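Local structure of EGF family domain-containing protein (Toxoplasma gondii, 4Z80) at residues I121-P127 with P139-A145; S132-A137 with H228-Y234; G216-Y222 with Y234-T240. The protein probably takes part in host-cell invasion as the AMA-family protein AMA4, binding its partner RON2L1, probably at the moving junction. All blocks are in the same frame, centred on the assembly; numbering follows the deposited sequence.

The three contacts lie on one side of the chain's centre, their centres about 10 Å (interactions 1 and 3), 14 Å (1 and 2) and 16 Å (2 and 3) apart. Interaction 1 closes early along the chain, within the loop between strands 101-104 and 160-161; interaction 3 pairs the short strands 218-219 and 238-239. Interaction 2 alternates with both, tying the first loop to the one between those strands. Tyr234 belongs to interactions 2 and 3 and packs on Pro127 and Ala142 of interaction 1, while the backbones of Ala142 and Asp221 join interactions 1 and 3. The long loops are thereby bound together, and interaction 2 also meets the RON2L1 peptide.

Interaction 1: I121-P127 with P139-A145; sequences IHANVMP and PGAAEVA
Glu143 and His122 meet with carboxylate and imidazole planes nearly perpendicular, 86° apart, and OE1 of Glu143 stands 3.2 Å above one face of the His122 ring, toward its rim. The ring is also held at its edge: ND1 of His122 donates in its own plane to Val144 O at 2.7 Å and 174°, which fixes its rotation. The Glu143 side chain, extended beyond CG, carries its carboxylate to the backbone N-H groups of 124-126. There OE1 accepts Asn124 N on its syn lone pair, at 2.9 Å, while OE2 takes Val125 N at 2.7 Å and Met126 N at 2.9 Å, both from the same face of the carboxylate plane. Three backbone N-H groups thus grip a buried carboxylate, which they would be expected to stabilise as the anion. Glu143 closes a type I beta turn that begins at Gly140, and the turn is docked in its own right: Gly140 N at 2.8 Å and Ala142 N at 3.1 Å clasp Met126 O from opposite faces of its carbonyl plane. Beside this clasp Pro127, after a cis peptide bond, lays CD against Ala142 CB. Tyr154 OH adds a weak bond to Glu143 OE2.

Interaction 2: S132-A137 with H228-Y234; sequences SCASRA and HVGCPPY
His228 leans toward segment 132-137 beside the disulfide of Cys133 and Cys231, and its ring is met over one face and along its edge. CB lies 3.9 Å from Cys231 SG. From there CG runs anti to the backbone N (chi1 -170°), which swings the imidazole out to Ser132, with one face turned to the sulfur: Cys231 SG sits 3.3 Å above the ring plane, toward the rim, and Cys133 SG follows farther off above the same face. ND1 is 2.8 Å from a water to which Ala134 N donates, so the water bridges the two segments. His228 CE1 comes up to Ser132 OG at 3.2 Å, with the hydroxyl at the ring edge. At the far end NE2 is hydrogen-bonded to Pro21 O of the bound RON2L1 peptide chain, whose Pro22 packs on His228 and on both cysteines. The disulfide itself has a chi3 of -77° and pins the type II beta turn His228-Cys231 to the other loop. Beyond it, Pro232 wedges against 135-137: CD lies 3.4 Å from Ser135 O, a buried carbonyl without a polar partner in the model, and CG meets Ala137 CB at 3.6 Å. That same methyl touches the edge of the Tyr234 ring, which is steadied by its OH bonding to Gly230 O at 2.7 Å. Neither segment is helix or strand. The first belongs to the long loop between strands 101-104 and 160-161, the second to the loop joining the antiparallel strands 218-219 and 238-239, and the contact lies at the surface where the peptide binds.

Interaction 3: G216-Y222 with Y234-T240; sequences GHKGYDY and YNPPHVT
Asp221 OD2 accepts Asn235 N at 2.8 Å with a nearly straight bond (168°), using its anti lone pair, the one away from OD1. A chi1 of -179° turns the carboxylate of Asp221 away from its own N and across to the partner segment, where OD2 also lies 3.7 Å from Tyr234 CB; OD1 is taken by Gly224 N. Asp221 is itself the centre of an inverse gamma turn, at which the chain bends away from strand 218-219. That strand and 238-239 make a two-stranded antiparallel sheet. Gly219 and His238 form its hydrogen-bonded pair, with His238 N to Gly219 O at 2.8 Å and Gly219 N to His238 O at 2.9 Å, and Lys218 and Val239 the non-hydrogen-bonded one. Past the Lys218-Val239 pair, Thr240 continues the pairing with backbone and side chain: its N donates to His217 O at 2.9 Å, its OG1 accepts His217 N at 3.1 Å, and its O accepts Gly216 N. The Tyr222 ring turns its edge to the imidazole face of His238 in an offset edge-to-face pair, planes 84° apart. Glu208 holds His238 NE2, and Tyr222 OH is hydrogen-bonded to Tyr206 OH.

Interaction 1: I121-P127 with P139-A145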
ATOM      1  N   ILE A 121      -7.017  12.293   0.189  1.00 11.18           N
ATOM      2  CA  ILE A 121      -7.535  12.408   1.545  1.00 11.39           C
ATOM      3  C   ILE A 121      -7.883  13.842   1.914  1.00 13.55           C
ATOM      4  O   ILE A 121      -7.473  14.798   1.242  1.00 13.31           O
ATOM      5  CB  ILE A 121      -6.515  11.851   2.579  1.00 11.76           C
ATOM      6  CG1 ILE A 121      -5.229  12.703   2.607  1.00 12.10           C
ATOM      7  CG2 ILE A 121      -6.198  10.395   2.264  1.00 12.99           C
ATOM      8  CD1 ILE A 121      -4.209  12.272   3.668  1.00 13.49           C
ATOM      9  N   HIS A 122      -8.648  13.976   2.995  1.00 14.88           N
ATOM     10  CA  HIS A 122      -8.950  15.259   3.609  1.00 13.51           C
ATOM     11  C   HIS A 122      -8.583  15.156   5.090  1.00 13.53           C
ATOM     12  O   HIS A 122      -9.459  15.052   5.947  1.00 16.48           O
ATOM     13  CB  HIS A 122     -10.425  15.629   3.434  1.00 15.75           C
ATOM     14  CG  HIS A 122     -10.760  17.010   3.910  1.00 12.85           C
ATOM     15  ND1 HIS A 122     -11.199  17.999   3.056  1.00 16.53           N
ATOM     16  CD2 HIS A 122     -10.687  17.580   5.136  1.00 16.67           C
ATOM     17  CE1 HIS A 122     -11.394  19.115   3.740  1.00 16.51           C
ATOM     18  NE2 HIS A 122     -11.085  18.889   5.004  1.00 16.22           N
ATOM     19  N   ALA A 123      -7.287  15.164   5.390  1.00 13.36           N
ATOM     20  CA  ALA A 123      -6.843  14.993   6.771  1.00 12.15           C
ATOM     21  C   ALA A 123      -6.626  16.323   7.503  1.00 15.12           C
ATOM     22  O   ALA A 123      -6.052  16.341   8.590  1.00 16.84           O
ATOM     23  CB  ALA A 123      -5.563  14.159   6.813  1.00 14.03           C
ATOM     24  N   ASN A 124      -7.095  17.424   6.914  1.00 15.43           N
ATOM     25  CA  ASN A 124      -6.986  18.757   7.515  1.00 16.07           C
ATOM     26  C   ASN A 124      -5.517  19.158   7.689  1.00 14.75           C
ATOM     27  O   ASN A 124      -5.077  19.533   8.782  1.00 19.33           O
ATOM     28  CB  ASN A 124      -7.733  18.814   8.849  1.00 16.86           C
ATOM     29  CG  ASN A 124      -9.213  18.510   8.697  1.00 23.95           C
ATOM     30  OD1 ASN A 124      -9.895  19.110   7.866  1.00 27.20           O
ATOM     31  ND2 ASN A 124      -9.708  17.559   9.479  1.00 31.06           N
ATOM     32  N   VAL A 125      -4.782  19.079   6.584  1.00 14.13           N
ATOM     33  CA  VAL A 125      -3.348  19.356   6.549  1.00 14.73           C
ATOM     34  C   VAL A 125      -3.009  20.553   5.653  1.00 14.91           C
ATOM     35  O   VAL A 125      -2.220  21.405   6.055  1.00 16.36           O
ATOM     36  CB  VAL A 125      -2.564  18.123   6.051  1.00 15.04           C
ATOM     37  CG1 VAL A 125      -1.076  18.436   5.864  1.00 18.01           C
ATOM     38  CG2 VAL A 125      -2.737  16.965   7.033  1.00 14.55           C
ATOM     39  N   MET A 126      -3.605  20.610   4.459  1.00 14.34           N
ATOM     40  CA  MET A 126      -3.237  21.601   3.441  1.00 15.00           C
ATOM     41  C   MET A 126      -4.231  22.759   3.408  1.00 14.41           C
ATOM     42  O   MET A 126      -5.434  22.536   3.322  1.00 14.97           O
ATOM     43  CB  MET A 126      -3.169  20.955   2.050  1.00 14.44           C
ATOM     44  CG  MET A 126      -2.204  19.776   1.938  1.00 14.94           C
ATOM     45  SD  MET A 126      -0.505  20.234   2.354  1.00 15.74           S
ATOM     46  CE  MET A 126       0.350  18.691   2.012  1.00 17.37           C
ATOM     47  N   PRO A 127      -3.738  24.005   3.442  1.00 13.39           N
ATOM     48  CA  PRO A 127      -2.332  24.424   3.480  1.00 16.04           C
ATOM     49  C   PRO A 127      -1.721  24.274   4.863  1.00 14.77           C
ATOM     50  O   PRO A 127      -2.376  24.554   5.864  1.00 16.72           O
ATOM     51  CB  PRO A 127      -2.399  25.896   3.084  1.00 13.58           C
ATOM     52  CG  PRO A 127      -3.719  26.339   3.631  1.00 15.99           C
ATOM     53  CD  PRO A 127      -4.641  25.166   3.392  1.00 15.27           C
ATOM     54  N   PRO A 139      -5.738  24.705   7.934  1.00 21.30           N
ATOM     55  CA  PRO A 139      -5.463  23.405   7.312  1.00 16.05           C
ATOM     56  C   PRO A 139      -6.761  22.678   6.976  1.00 21.35           C
ATOM     57  O   PRO A 139      -7.663  22.605   7.816  1.00 22.00           O
ATOM     58  CB  PRO A 139      -4.667  22.661   8.391  1.00 22.79           C
ATOM     59  CG  PRO A 139      -3.976  23.740   9.141  1.00 25.93           C
ATOM     60  CD  PRO A 139      -4.936  24.909   9.154  1.00 25.39           C
ATOM     61  N   GLY A 140      -6.842  22.160   5.754  1.00 17.61           N
ATOM     62  CA  GLY A 140      -8.052  21.554   5.234  1.00 17.46           C
ATOM     63  C   GLY A 140      -8.683  22.387   4.130  1.00 15.88           C
ATOM     64  O   GLY A 140      -9.351  21.853   3.253  1.00 15.47           O
ATOM     65  N   ALA A 141      -8.466  23.699   4.167  1.00 16.35           N
ATOM     66  CA  ALA A 141      -9.140  24.609   3.244  1.00 17.73           C
ATOM     67  C   ALA A 141      -8.848  24.315   1.778  1.00 14.32           C
ATOM     68  O   ALA A 141      -9.687  24.569   0.920  1.00 16.71           O
ATOM     69  CB  ALA A 141      -8.757  26.043   3.566  1.00 16.77           C
ATOM     70  N   ALA A 142      -7.665  23.777   1.483  1.00 13.67           N
ATOM     71  CA  ALA A 142      -7.280  23.523   0.094  1.00 12.69           C
ATOM     72  C   ALA A 142      -7.639  22.115  -0.390  1.00 12.88           C
ATOM     73  O   ALA A 142      -7.484  21.800  -1.574  1.00 14.03           O
ATOM     74  CB  ALA A 142      -5.786  23.749  -0.085  1.00 14.50           C
ATOM     75  N   GLU A 143      -8.110  21.271   0.524  1.00 13.68           N
ATOM     76  CA  GLU A 143      -8.270  19.844   0.240  1.00 15.09           C
ATOM     77  C   GLU A 143      -9.580  19.519  -0.475  1.00 13.30           C
ATOM     78  O   GLU A 143     -10.517  20.314  -0.466  1.00 14.15           O
ATOM     79  CB  GLU A 143      -8.163  19.055   1.552  1.00 14.51           C
ATOM     80  CG  GLU A 143      -6.793  19.255   2.216  1.00 14.94           C
ATOM     81  CD  GLU A 143      -6.650  18.584   3.567  1.00 15.83           C
ATOM     82  OE1 GLU A 143      -7.675  18.187   4.163  1.00 15.54           O
ATOM     83  OE2 GLU A 143      -5.499  18.461   4.037  1.00 14.44           O
ATOM     84  N   VAL A 144      -9.632  18.359  -1.121  1.00 14.15           N
ATOM     85  CA  VAL A 144     -10.872  17.923  -1.750  1.00 12.47           C
ATOM     86  C   VAL A 144     -11.990  17.911  -0.712  1.00 15.96           C
ATOM     87  O   VAL A 144     -11.748  17.663   0.472  1.00 15.35           O
ATOM     88  CB  VAL A 144     -10.732  16.524  -2.406  1.00 13.31           C
ATOM     89  CG1 VAL A 144      -9.648  16.536  -3.474  1.00 15.19           C
ATOM     90  CG2 VAL A 144     -10.445  15.453  -1.368  1.00 16.87           C
ATOM     91  N   ALA A 145     -13.212  18.193  -1.154  1.00 13.64           N
ATOM     92  CA  ALA A 145     -14.350  18.256  -0.249  1.00 14.61           C
ATOM     93  C   ALA A 145     -14.464  16.939   0.510  1.00 11.80           C
ATOM     94  O   ALA A 145     -14.222  15.878  -0.060  1.00 13.02           O
ATOM     95  CB  ALA A 145     -15.635  18.540  -1.017  1.00 15.46           C
TER
HETATM   96  O   HOH W   1      -7.017  16.726  -0.727  1.00 13.54           O

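Interaction 2: S132-A137 with H228-Y234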
ATOM      1  N   SER A 132       3.303  34.773   4.821  1.00 19.10           N
ATOM      2  CA  SER A 132       3.521  35.856   3.849  1.00 19.89           C
ATOM      3  C   SER A 132       2.340  36.062   2.890  1.00 20.42           C
ATOM      4  O   SER A 132       2.339  37.013   2.102  1.00 21.64           O
ATOM      5  CB  SER A 132       4.808  35.628   3.049  1.00 19.52           C
ATOM      6  OG  SER A 132       4.604  34.821   1.906  1.00 22.33           O
ATOM      7  N   CYS A 133       1.340  35.187   2.960  1.00 18.48           N
ATOM      8  CA  CYS A 133       0.151  35.320   2.120  1.00 21.68           C
ATOM      9  C   CYS A 133      -0.705  36.507   2.550  1.00 18.15           C
ATOM     10  O   CYS A 133      -0.701  36.895   3.712  1.00 21.65           O
ATOM     11  CB  CYS A 133      -0.699  34.046   2.169  1.00 20.51           C
ATOM     12  SG  CYS A 133       0.127  32.564   1.541  1.00 19.47           S
ATOM     13  N   ALA A 134      -1.454  37.063   1.605  1.00 18.36           N
ATOM     14  CA  ALA A 134      -2.336  38.189   1.884  1.00 21.93           C
ATOM     15  C   ALA A 134      -3.414  37.812   2.892  1.00 22.73           C
ATOM     16  O   ALA A 134      -3.828  38.634   3.709  1.00 24.78           O
ATOM     17  CB  ALA A 134      -2.969  38.688   0.593  1.00 21.20           C
ATOM     18  N   SER A 135      -3.870  36.564   2.840  1.00 21.95           N
ATOM     19  CA  SER A 135      -4.825  36.080   3.833  1.00 25.63           C
ATOM     20  C   SER A 135      -4.420  34.721   4.383  1.00 27.92           C
ATOM     21  O   SER A 135      -3.569  34.029   3.819  1.00 22.80           O
ATOM     22  CB  SER A 135      -6.231  35.999   3.239  1.00 32.04           C
ATOM     23  OG  SER A 135      -6.252  35.185   2.079  1.00 38.71           O
ATOM     24  N   ARG A 136      -5.039  34.366   5.504  1.00 29.40           N
ATOM     25  CA  ARG A 136      -4.812  33.087   6.163  1.00 29.87           C
ATOM     26  C   ARG A 136      -5.891  32.078   5.768  1.00 25.04           C
ATOM     27  O   ARG A 136      -6.926  32.439   5.201  1.00 22.41           O
ATOM     28  CB  ARG A 136      -4.795  33.267   7.684  1.00 33.35           C
ATOM     29  CG  ARG A 136      -6.121  33.763   8.252  1.00 50.98           C
ATOM     30  CD  ARG A 136      -6.111  33.824   9.774  1.00 59.25           C
ATOM     31  NE  ARG A 136      -7.388  34.299  10.306  1.00 70.18           N
ATOM     32  CZ  ARG A 136      -7.700  35.580  10.494  1.00 70.97           C
ATOM     33  NH1 ARG A 136      -6.827  36.536  10.195  1.00 68.92           N
ATOM     34  NH2 ARG A 136      -8.888  35.909  10.983  1.00 72.04           N
ATOM     35  N   ALA A 137      -5.635  30.809   6.071  1.00 23.18           N
ATOM     36  CA  ALA A 137      -6.616  29.748   5.888  1.00 21.23           C
ATOM     37  C   ALA A 137      -6.259  28.609   6.829  1.00 22.93           C
ATOM     38  O   ALA A 137      -5.080  28.378   7.105  1.00 25.36           O
ATOM     39  CB  ALA A 137      -6.644  29.266   4.447  1.00 21.87           C
ATOM     40  N   HIS A 228       0.381  34.039  -6.125  1.00 21.91           N
ATOM     41  CA  HIS A 228       1.282  33.730  -5.020  1.00 21.28           C
ATOM     42  C   HIS A 228       1.049  32.267  -4.634  1.00 19.80           C
ATOM     43  O   HIS A 228       0.106  31.951  -3.906  1.00 20.14           O
ATOM     44  CB  HIS A 228       1.043  34.674  -3.840  1.00 21.71           C
ATOM     45  CG  HIS A 228       2.077  34.577  -2.763  1.00 21.82           C
ATOM     46  ND1 HIS A 228       2.069  35.394  -1.653  1.00 23.41           N
ATOM     47  CD2 HIS A 228       3.146  33.759  -2.622  1.00 25.61           C
ATOM     48  CE1 HIS A 228       3.082  35.075  -0.868  1.00 23.57           C
ATOM     49  NE2 HIS A 228       3.758  34.092  -1.438  1.00 24.19           N
ATOM     50  N   VAL A 229       1.907  31.394  -5.147  1.00 19.45           N
ATOM     51  CA  VAL A 229       1.693  29.946  -5.087  1.00 18.09           C
ATOM     52  C   VAL A 229       1.558  29.429  -3.659  1.00 18.85           C
ATOM     53  O   VAL A 229       2.454  29.594  -2.830  1.00 16.70           O
ATOM     54  CB  VAL A 229       2.839  29.189  -5.787  1.00 18.83           C
ATOM     55  CG1 VAL A 229       2.639  27.684  -5.698  1.00 20.45           C
ATOM     56  CG2 VAL A 229       2.931  29.606  -7.239  1.00 23.50           C
ATOM     57  N   GLY A 230       0.429  28.782  -3.386  1.00 17.72           N
ATOM     58  CA  GLY A 230       0.167  28.219  -2.075  1.00 19.54           C
ATOM     59  C   GLY A 230      -0.773  29.040  -1.221  1.00 18.41           C
ATOM     60  O   GLY A 230      -1.174  28.600  -0.148  1.00 19.28           O
ATOM     61  N   CYS A 231      -1.139  30.230  -1.687  1.00 17.77           N
ATOM     62  CA  CYS A 231      -1.935  31.139  -0.869  1.00 16.64           C
ATOM     63  C   CYS A 231      -3.439  31.025  -1.100  1.00 15.07           C
ATOM     64  O   CYS A 231      -3.878  30.654  -2.190  1.00 17.47           O
ATOM     65  CB  CYS A 231      -1.488  32.579  -1.117  1.00 18.34           C
ATOM     66  SG  CYS A 231       0.169  32.913  -0.466  1.00 21.56           S
ATOM     67  N   PRO A 232      -4.241  31.341  -0.067  1.00 14.79           N
ATOM     68  CA  PRO A 232      -5.701  31.327  -0.233  1.00 14.73           C
ATOM     69  C   PRO A 232      -6.185  32.449  -1.141  1.00 19.28           C
ATOM     70  O   PRO A 232      -5.468  33.433  -1.314  1.00 17.96           O
ATOM     71  CB  PRO A 232      -6.235  31.528   1.194  1.00 17.87           C
ATOM     72  CG  PRO A 232      -5.042  31.414   2.108  1.00 19.81           C
ATOM     73  CD  PRO A 232      -3.842  31.732   1.297  1.00 18.15           C
ATOM     74  N   PRO A 233      -7.400  32.323  -1.693  1.00 18.10           N
ATOM     75  CA  PRO A 233      -8.356  31.220  -1.523  1.00 18.75           C
ATOM     76  C   PRO A 233      -8.073  30.027  -2.429  1.00 18.56           C
ATOM     77  O   PRO A 233      -7.262  30.121  -3.348  1.00 17.90           O
ATOM     78  CB  PRO A 233      -9.691  31.871  -1.889  1.00 21.47           C
ATOM     79  CG  PRO A 233      -9.318  32.885  -2.906  1.00 21.02           C
ATOM     80  CD  PRO A 233      -7.982  33.423  -2.482  1.00 19.67           C
ATOM     81  N   TYR A 234      -8.754  28.917  -2.161  1.00 17.08           N
ATOM     82  CA  TYR A 234      -8.559  27.684  -2.911  1.00 17.25           C
ATOM     83  C   TYR A 234      -9.851  27.294  -3.605  1.00 16.60           C
ATOM     84  O   TYR A 234     -10.934  27.714  -3.197  1.00 20.20           O
ATOM     85  CB  TYR A 234      -8.081  26.560  -1.971  1.00 15.11           C
ATOM     86  CG  TYR A 234      -6.885  26.979  -1.155  1.00 13.91           C
ATOM     87  CD1 TYR A 234      -5.614  26.981  -1.710  1.00 14.09           C
ATOM     88  CD2 TYR A 234      -7.030  27.407   0.159  1.00 15.05           C
ATOM     89  CE1 TYR A 234      -4.522  27.387  -0.986  1.00 14.28           C
ATOM     90  CE2 TYR A 234      -5.942  27.808   0.896  1.00 13.76           C
ATOM     91  CZ  TYR A 234      -4.689  27.803   0.315  1.00 13.92           C
ATOM     92  OH  TYR A 234      -3.595  28.217   1.042  1.00 16.50           O
TER
HETATM   93  O   HOH W   2      -0.175  36.972  -1.108  1.00 28.19           O
HETATM   94  O   HOH W   3      -3.579  35.034  -0.105  1.00 23.87           O

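Interaction 3: G216-Y222 with Y234-T240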
ATOM      1  N   GLY A 216      -4.132  12.776 -13.118  1.00 14.27           N
ATOM      2  CA  GLY A 216      -5.515  12.654 -13.539  1.00 16.53           C
ATOM      3  C   GLY A 216      -6.495  12.524 -12.394  1.00 16.33           C
ATOM      4  O   GLY A 216      -7.681  12.310 -12.630  1.00 18.92           O
ATOM      5  N   HIS A 217      -6.008  12.674 -11.164  1.00 14.90           N
ATOM      6  CA  HIS A 217      -6.823  12.413  -9.976  1.00 15.16           C
ATOM      7  C   HIS A 217      -7.310  13.693  -9.313  1.00 13.90           C
ATOM      8  O   HIS A 217      -6.723  14.758  -9.497  1.00 16.12           O
ATOM      9  CB  HIS A 217      -6.023  11.597  -8.960  1.00 13.59           C
ATOM     10  CG  HIS A 217      -5.370  10.386  -9.541  1.00 14.18           C
ATOM     11  ND1 HIS A 217      -6.092   9.334 -10.067  1.00 16.76           N
ATOM     12  CD2 HIS A 217      -4.065  10.058  -9.690  1.00 13.76           C
ATOM     13  CE1 HIS A 217      -5.255   8.412 -10.511  1.00 15.11           C
ATOM     14  NE2 HIS A 217      -4.021   8.826 -10.291  1.00 14.52           N
ATOM     15  N   LYS A 218      -8.383  13.585  -8.530  1.00 13.72           N
ATOM     16  CA  LYS A 218      -8.891  14.714  -7.769  1.00 13.54           C
ATOM     17  C   LYS A 218      -8.055  14.925  -6.517  1.00 14.71           C
ATOM     18  O   LYS A 218      -7.959  14.034  -5.667  1.00 14.06           O
ATOM     19  CB  LYS A 218     -10.364  14.491  -7.403  1.00 16.97           C
ATOM     20  CG  LYS A 218     -11.285  14.482  -8.614  1.00 19.62           C
ATOM     21  CD  LYS A 218     -12.671  13.943  -8.275  1.00 25.07           C
ATOM     22  CE  LYS A 218     -13.420  13.489  -9.529  1.00 33.73           C
ATOM     23  NZ  LYS A 218     -12.741  12.342 -10.206  1.00 40.26           N
ATOM     24  N   GLY A 219      -7.455  16.108  -6.397  1.00 14.99           N
ATOM     25  CA  GLY A 219      -6.543  16.396  -5.305  1.00 12.91           C
ATOM     26  C   GLY A 219      -6.625  17.828  -4.810  1.00 15.51           C
ATOM     27  O   GLY A 219      -7.428  18.632  -5.289  1.00 14.70           O
ATOM     28  N   TYR A 220      -5.790  18.143  -3.833  1.00 12.87           N
ATOM     29  CA  TYR A 220      -5.848  19.443  -3.192  1.00 13.07           C
ATOM     30  C   TYR A 220      -5.304  20.517  -4.117  1.00 13.71           C
ATOM     31  O   TYR A 220      -4.498  20.244  -5.001  1.00 14.80           O
ATOM     32  CB  TYR A 220      -5.099  19.428  -1.853  1.00 14.59           C
ATOM     33  CG  TYR A 220      -3.599  19.691  -1.852  1.00 14.17           C
ATOM     34  CD1 TYR A 220      -2.686  18.708  -2.218  1.00 14.41           C
ATOM     35  CD2 TYR A 220      -3.101  20.907  -1.397  1.00 14.91           C
ATOM     36  CE1 TYR A 220      -1.323  18.945  -2.167  1.00 13.47           C
ATOM     37  CE2 TYR A 220      -1.743  21.150  -1.341  1.00 14.75           C
ATOM     38  CZ  TYR A 220      -0.859  20.169  -1.732  1.00 15.24           C
ATOM     39  OH  TYR A 220       0.494  20.417  -1.664  1.00 16.93           O
ATOM     40  N   ASP A 221      -5.812  21.729  -3.918  1.00 13.99           N
ATOM     41  CA  ASP A 221      -5.420  22.897  -4.699  1.00 14.14           C
ATOM     42  C   ASP A 221      -4.132  23.469  -4.110  1.00 14.95           C
ATOM     43  O   ASP A 221      -4.165  24.310  -3.216  1.00 16.64           O
ATOM     44  CB  ASP A 221      -6.557  23.919  -4.690  1.00 16.58           C
ATOM     45  CG  ASP A 221      -6.243  25.164  -5.497  1.00 16.58           C
ATOM     46  OD1 ASP A 221      -5.169  25.212  -6.131  1.00 16.74           O
ATOM     47  OD2 ASP A 221      -7.089  26.082  -5.499  1.00 17.95           O
ATOM     48  N   TYR A 222      -2.996  22.985  -4.602  1.00 15.38           N
ATOM     49  CA  TYR A 222      -1.707  23.365  -4.040  1.00 17.05           C
ATOM     50  C   TYR A 222      -1.409  24.824  -4.352  1.00 17.90           C
ATOM     51  O   TYR A 222      -0.749  25.499  -3.578  1.00 17.84           O
ATOM     52  CB  TYR A 222      -0.574  22.473  -4.584  1.00 16.48           C
ATOM     53  CG  TYR A 222      -0.147  22.838  -5.989  1.00 20.05           C
ATOM     54  CD1 TYR A 222       0.751  23.879  -6.215  1.00 21.45           C
ATOM     55  CD2 TYR A 222      -0.653  22.160  -7.085  1.00 23.77           C
ATOM     56  CE1 TYR A 222       1.122  24.233  -7.496  1.00 23.41           C
ATOM     57  CE2 TYR A 222      -0.283  22.501  -8.368  1.00 28.10           C
ATOM     58  CZ  TYR A 222       0.604  23.538  -8.569  1.00 29.49           C
ATOM     59  OH  TYR A 222       0.973  23.880  -9.849  1.00 42.28           O
ATOM     60  N   TYR A 234      -8.754  28.917  -2.161  1.00 17.08           N
ATOM     61  CA  TYR A 234      -8.559  27.684  -2.911  1.00 17.25           C
ATOM     62  C   TYR A 234      -9.851  27.294  -3.605  1.00 16.60           C
ATOM     63  O   TYR A 234     -10.934  27.714  -3.197  1.00 20.20           O
ATOM     64  CB  TYR A 234      -8.081  26.560  -1.971  1.00 15.11           C
ATOM     65  CG  TYR A 234      -6.885  26.979  -1.155  1.00 13.91           C
ATOM     66  CD1 TYR A 234      -5.614  26.981  -1.710  1.00 14.09           C
ATOM     67  CD2 TYR A 234      -7.030  27.407   0.159  1.00 15.05           C
ATOM     68  CE1 TYR A 234      -4.522  27.387  -0.986  1.00 14.28           C
ATOM     69  CE2 TYR A 234      -5.942  27.808   0.896  1.00 13.76           C
ATOM     70  CZ  TYR A 234      -4.689  27.803   0.315  1.00 13.92           C
ATOM     71  OH  TYR A 234      -3.595  28.217   1.042  1.00 16.50           O
ATOM     72  N   ASN A 235      -9.730  26.497  -4.660  1.00 15.37           N
ATOM     73  CA  ASN A 235     -10.898  26.029  -5.392  1.00 17.96           C
ATOM     74  C   ASN A 235     -10.690  24.585  -5.809  1.00 16.14           C
ATOM     75  O   ASN A 235     -10.561  24.279  -6.986  1.00 16.73           O
ATOM     76  CB  ASN A 235     -11.167  26.923  -6.612  1.00 17.11           C
ATOM     77  CG  ASN A 235     -12.559  26.718  -7.198  1.00 20.34           C
ATOM     78  OD1 ASN A 235     -13.479  26.268  -6.512  1.00 24.33           O
ATOM     79  ND2 ASN A 235     -12.719  27.054  -8.473  1.00 24.18           N
ATOM     80  N   PRO A 236     -10.640  23.682  -4.819  1.00 17.22           N
ATOM     81  CA  PRO A 236     -10.532  22.263  -5.146  1.00 16.66           C
ATOM     82  C   PRO A 236     -11.816  21.776  -5.817  1.00 17.89           C
ATOM     83  O   PRO A 236     -12.846  22.445  -5.703  1.00 20.26           O
ATOM     84  CB  PRO A 236     -10.304  21.606  -3.777  1.00 17.47           C
ATOM     85  CG  PRO A 236     -10.953  22.535  -2.808  1.00 19.26           C
ATOM     86  CD  PRO A 236     -10.713  23.911  -3.363  1.00 19.45           C
ATOM     87  N   PRO A 237     -11.767  20.630  -6.504  1.00 19.29           N
ATOM     88  CA  PRO A 237     -10.585  19.781  -6.658  1.00 15.42           C
ATOM     89  C   PRO A 237      -9.649  20.259  -7.763  1.00 18.56           C
ATOM     90  O   PRO A 237     -10.081  20.913  -8.714  1.00 18.99           O
ATOM     91  CB  PRO A 237     -11.191  18.413  -6.996  1.00 19.23           C
ATOM     92  CG  PRO A 237     -12.458  18.744  -7.706  1.00 21.87           C
ATOM     93  CD  PRO A 237     -12.969  20.021  -7.110  1.00 22.92           C
ATOM     94  N   HIS A 238      -8.371  19.937  -7.609  1.00 16.18           N
ATOM     95  CA  HIS A 238      -7.350  20.187  -8.616  1.00 16.36           C
ATOM     96  C   HIS A 238      -6.939  18.863  -9.245  1.00 19.33           C
ATOM     97  O   HIS A 238      -6.761  17.880  -8.527  1.00 21.76           O
ATOM     98  CB  HIS A 238      -6.142  20.869  -7.974  1.00 18.14           C
ATOM     99  CG  HIS A 238      -4.936  20.917  -8.857  1.00 23.02           C
ATOM    100  ND1 HIS A 238      -4.833  21.775  -9.930  1.00 25.51           N
ATOM    101  CD2 HIS A 238      -3.781  20.212  -8.826  1.00 25.07           C
ATOM    102  CE1 HIS A 238      -3.666  21.596 -10.522  1.00 27.19           C
ATOM    103  NE2 HIS A 238      -3.008  20.653  -9.871  1.00 25.45           N
ATOM    104  N   VAL A 239      -6.791  18.812 -10.566  1.00 17.05           N
ATOM    105  CA  VAL A 239      -6.423  17.556 -11.213  1.00 16.02           C
ATOM    106  C   VAL A 239      -4.915  17.370 -11.129  1.00 19.40           C
ATOM    107  O   VAL A 239      -4.146  18.226 -11.570  1.00 17.81           O
ATOM    108  CB  VAL A 239      -6.866  17.490 -12.685  1.00 18.85           C
ATOM    109  CG1 VAL A 239      -6.488  16.148 -13.300  1.00 20.63           C
ATOM    110  CG2 VAL A 239      -8.362  17.702 -12.794  1.00 28.50           C
ATOM    111  N   THR A 240      -4.491  16.249 -10.555  1.00 16.19           N
ATOM    112  CA  THR A 240      -3.075  16.012 -10.331  1.00 16.31           C
ATOM    113  C   THR A 240      -2.321  15.720 -11.624  1.00 16.07           C
ATOM    114  O   THR A 240      -2.890  15.275 -12.630  1.00 16.77           O
ATOM    115  CB  THR A 240      -2.840  14.833  -9.375  1.00 13.90           C
ATOM    116  OG1 THR A 240      -3.324  13.630  -9.982  1.00 14.21           O
ATOM    117  CG2 THR A 240      -3.545  15.051  -8.047  1.00 16.76           C
TER